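Local coordinates for GTP-binding nuclear protein GSP1 (Encephalitozoon cuniculi, PDB 4DJT) that binds guanine nucleotides as a Ran-family small GTPase and is probably required for protein import into the nucleus and for RNA export, at residues L90-T95 and I120-N125. Residues are numbered along the deposited sequence; the frame is centred on the assembly and turned at random.
Sequences LFFDVT and IVVCAN. Unlike the reference sequence in segment 90-95: L90 (reference Phe). With GDP (guanosine-5'-diphosphate), chain C.
F92 brings the CE1-CZ part of its ring obliquely against A124, the neighbour it faces on the adjacent parallel strand of this Ras-like G domain, with CZ 3.5 Å from A124 CB. Its chi1 of 70° sets CG between the backbone N and carbonyl carbon, and the ring swings across to A124 while V122 CG1 stands at its edge. The small methyl of A124 suits so close an approach, CE1 coming within 3.5 Å of A124 CA. V94 CG1 also meets that methyl, and Y151 of strand 150-154 touches both F92 and A124. Further back on this face, L90 CB rests on I120 CG2, and helix 103-114 covers the leucine with L103, W106 and V107.

On the other face F91 and C123 are partners. F91 CD1 sits 3.8 Å from C123 CB, and the polarisable sulfur SG, well suited to an aromatic neighbour, lies 4.8 Å from the ring centroid in an oblique sulfur-aromatic contact; Y27 meets the same ring edge-to-face.

Five backbone hydrogen bonds hold the strands in register, from L90 N to V121 O (2.8 Å) up to V94 N to N125 O, where 90-95 has already left its strand after D93. There T95 N to D93 OD1 closes an Asx turn, and T95 OG1 reaches the same oxygen from the same face of the carboxylate, while OD2 forms a salt bridge with K126.

N125 opens the NKxD motif, whose D128 binds GDP. With CG anti to the backbone N (chi1 -171°), its amide, acceptor and donor at once, takes A156 N on OD1 and gives ND2 to V22 O; these bonds fix its rotation, with ND2 3.3 Å from GDP N7. The apolar strand pair thus ends in buried polar groups at the nucleotide pocket, where one asparagine links the P-loop with the 155-157 loop beside the guanine.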
loop_
_atom_site.group_PDB
_atom_site.type_symbol
_atom_site.label_atom_id
_atom_site.label_comp_id
_atom_site.label_asym_id
_atom_site.label_seq_id
_atom_site.Cartn_x
_atom_site.Cartn_y
_atom_site.Cartn_z
ATOM N N LEU A 90 0.823 3.965 2.286
ATOM C CA LEU A 90 0.940 4.010 3.742
ATOM C C LEU A 90 -0.433 4.190 4.333
ATOM O O LEU A 90 -1.144 5.136 3.989
ATOM C CB LEU A 90 1.896 5.164 4.147
ATOM C CG LEU A 90 1.991 5.489 5.644
ATOM C CD1 LEU A 90 2.501 4.306 6.457
ATOM C CD2 LEU A 90 2.878 6.720 5.843
ATOM N N PHE A 91 -0.866 3.227 5.157
ATOM C CA PHE A 91 -2.218 3.213 5.666
ATOM C C PHE A 91 -2.237 3.606 7.129
ATOM O O PHE A 91 -1.309 3.288 7.878
ATOM C CB PHE A 91 -2.792 1.807 5.618
ATOM C CG PHE A 91 -2.905 1.241 4.236
ATOM C CD1 PHE A 91 -4.114 1.177 3.608
ATOM C CD2 PHE A 91 -1.792 0.725 3.601
ATOM C CE1 PHE A 91 -4.225 0.655 2.305
ATOM C CE2 PHE A 91 -1.886 0.196 2.321
ATOM C CZ PHE A 91 -3.107 0.162 1.682
ATOM N N PHE A 92 -3.344 4.205 7.537
ATOM C CA PHE A 92 -3.715 4.201 8.938
ATOM C C PHE A 92 -5.187 3.847 9.082
ATOM O O PHE A 92 -5.930 3.802 8.123
ATOM C CB PHE A 92 -3.361 5.543 9.609
ATOM C CG PHE A 92 -4.214 6.698 9.159
ATOM C CD1 PHE A 92 -3.985 7.315 7.931
ATOM C CD2 PHE A 92 -5.224 7.195 9.973
ATOM C CE1 PHE A 92 -4.771 8.352 7.500
ATOM C CE2 PHE A 92 -6.010 8.261 9.551
ATOM C CZ PHE A 92 -5.789 8.827 8.308
ATOM N N ASP A 93 -5.574 3.584 10.321
ATOM C CA ASP A 93 -6.926 3.267 10.705
ATOM C C ASP A 93 -7.518 4.545 11.298
ATOM O O ASP A 93 -7.011 5.058 12.318
ATOM C CB ASP A 93 -6.838 2.166 11.758
ATOM C CG ASP A 93 -8.192 1.725 12.311
ATOM O OD1 ASP A 93 -9.202 2.449 12.172
ATOM O OD2 ASP A 93 -8.207 0.636 12.933
ATOM N N VAL A 94 -8.564 5.069 10.665
ATOM C CA VAL A 94 -9.151 6.345 11.069
ATOM C C VAL A 94 -9.785 6.276 12.453
ATOM O O VAL A 94 -10.149 7.318 13.026
ATOM C CB VAL A 94 -10.243 6.835 10.089
ATOM C CG1 VAL A 94 -9.655 7.139 8.740
ATOM C CG2 VAL A 94 -11.392 5.841 9.989
ATOM N N THR A 95 -9.934 5.065 12.985
ATOM C CA THR A 95 -10.461 4.889 14.342
ATOM C C THR A 95 -9.368 4.607 15.406
ATOM O O THR A 95 -9.708 4.281 16.548
ATOM C CB THR A 95 -11.521 3.770 14.373
ATOM O OG1 THR A 95 -10.888 2.503 14.191
ATOM C CG2 THR A 95 -12.562 3.974 13.263
ATOM N N ILE A 120 4.929 8.482 -1.907
ATOM C CA ILE A 120 4.212 7.827 -0.843
ATOM C C ILE A 120 2.752 8.295 -0.891
ATOM O O ILE A 120 2.496 9.482 -0.889
ATOM C CB ILE A 120 4.810 8.171 0.535
ATOM C CG1 ILE A 120 6.304 7.833 0.607
ATOM C CG2 ILE A 120 4.066 7.450 1.632
ATOM C CD1 ILE A 120 6.918 8.116 1.969
ATOM N N VAL A 121 1.805 7.356 -0.987
ATOM C CA VAL A 121 0.390 7.685 -1.021
ATOM C C VAL A 121 -0.135 7.317 0.330
ATOM O O VAL A 121 0.185 6.238 0.842
ATOM C CB VAL A 121 -0.340 6.882 -2.110
ATOM C CG1 VAL A 121 -1.836 6.991 -1.963
ATOM C CG2 VAL A 121 0.115 7.352 -3.508
ATOM N N VAL A 122 -0.902 8.225 0.932
ATOM C CA VAL A 122 -1.446 7.990 2.266
ATOM C C VAL A 122 -2.908 7.635 2.139
ATOM O O VAL A 122 -3.655 8.339 1.482
ATOM C CB VAL A 122 -1.261 9.207 3.206
ATOM C CG1 VAL A 122 -1.983 8.973 4.541
ATOM C CG2 VAL A 122 0.222 9.450 3.448
ATOM N N CYS A 123 -3.299 6.517 2.773
ATOM C CA CYS A 123 -4.686 6.058 2.797
ATOM C C CYS A 123 -5.260 6.003 4.202
ATOM O O CYS A 123 -4.759 5.300 5.059
ATOM C CB CYS A 123 -4.827 4.647 2.192
ATOM S SG CYS A 123 -4.386 4.598 0.440
ATOM N N ALA A 124 -6.318 6.774 4.392
ATOM C CA ALA A 124 -7.174 6.693 5.540
ATOM C C ALA A 124 -8.116 5.516 5.358
ATOM O O ALA A 124 -9.093 5.607 4.603
ATOM C CB ALA A 124 -7.979 8.001 5.657
ATOM N N ASN A 125 -7.862 4.425 6.081
ATOM C CA ASN A 125 -8.661 3.218 5.916
ATOM C C ASN A 125 -9.734 3.041 7.011
ATOM O O ASN A 125 -9.629 3.617 8.103
ATOM C CB ASN A 125 -7.746 1.988 5.848
ATOM C CG ASN A 125 -8.495 0.720 5.469
ATOM O OD1 ASN A 125 -9.343 0.748 4.570
ATOM N ND2 ASN A 125 -8.120 -0.435 6.103
HETATM P PB GDP C . -2.943 -5.321 8.622
HETATM O O1B GDP C . -2.559 -6.230 7.443
HETATM O O2B GDP C . -2.656 -3.845 8.403
HETATM O O3B GDP C . -2.478 -5.893 9.959
HETATM O O3A GDP C . -4.548 -5.379 8.809
HETATM P PA GDP C . -5.574 -6.507 8.348
HETATM O O1A GDP C . -5.886 -6.434 6.866
HETATM O O2A GDP C . -5.115 -7.807 8.929
HETATM O "O5'" GDP C . -6.933 -6.091 9.047
HETATM C "C5'" GDP C . -6.936 -5.883 10.472
HETATM C "C4'" GDP C . -8.378 -5.936 10.940
HETATM O "O4'" GDP C . -9.064 -4.804 10.447
HETATM C "C3'" GDP C . -9.122 -7.128 10.399
HETATM O "O3'" GDP C . -10.055 -7.543 11.375
HETATM C "C2'" GDP C . -9.891 -6.625 9.217
HETATM O "O2'" GDP C . -11.127 -7.317 8.959
HETATM C "C1'" GDP C . -10.135 -5.193 9.636
HETATM N N9 GDP C . -10.196 -4.309 8.481
HETATM C C8 GDP C . -9.275 -4.110 7.511
HETATM N N7 GDP C . -9.745 -3.209 6.611
HETATM C C5 GDP C . -10.929 -2.781 7.045
HETATM C C6 GDP C . -11.954 -1.827 6.587
HETATM O O6 GDP C . -11.809 -1.137 5.535
HETATM N N1 GDP C . -13.065 -1.702 7.344
HETATM C C2 GDP C . -13.255 -2.426 8.483
HETATM N N2 GDP C . -14.373 -2.266 9.194
HETATM N N3 GDP C . -12.359 -3.317 8.950
HETATM C C4 GDP C . -11.215 -3.517 8.270
#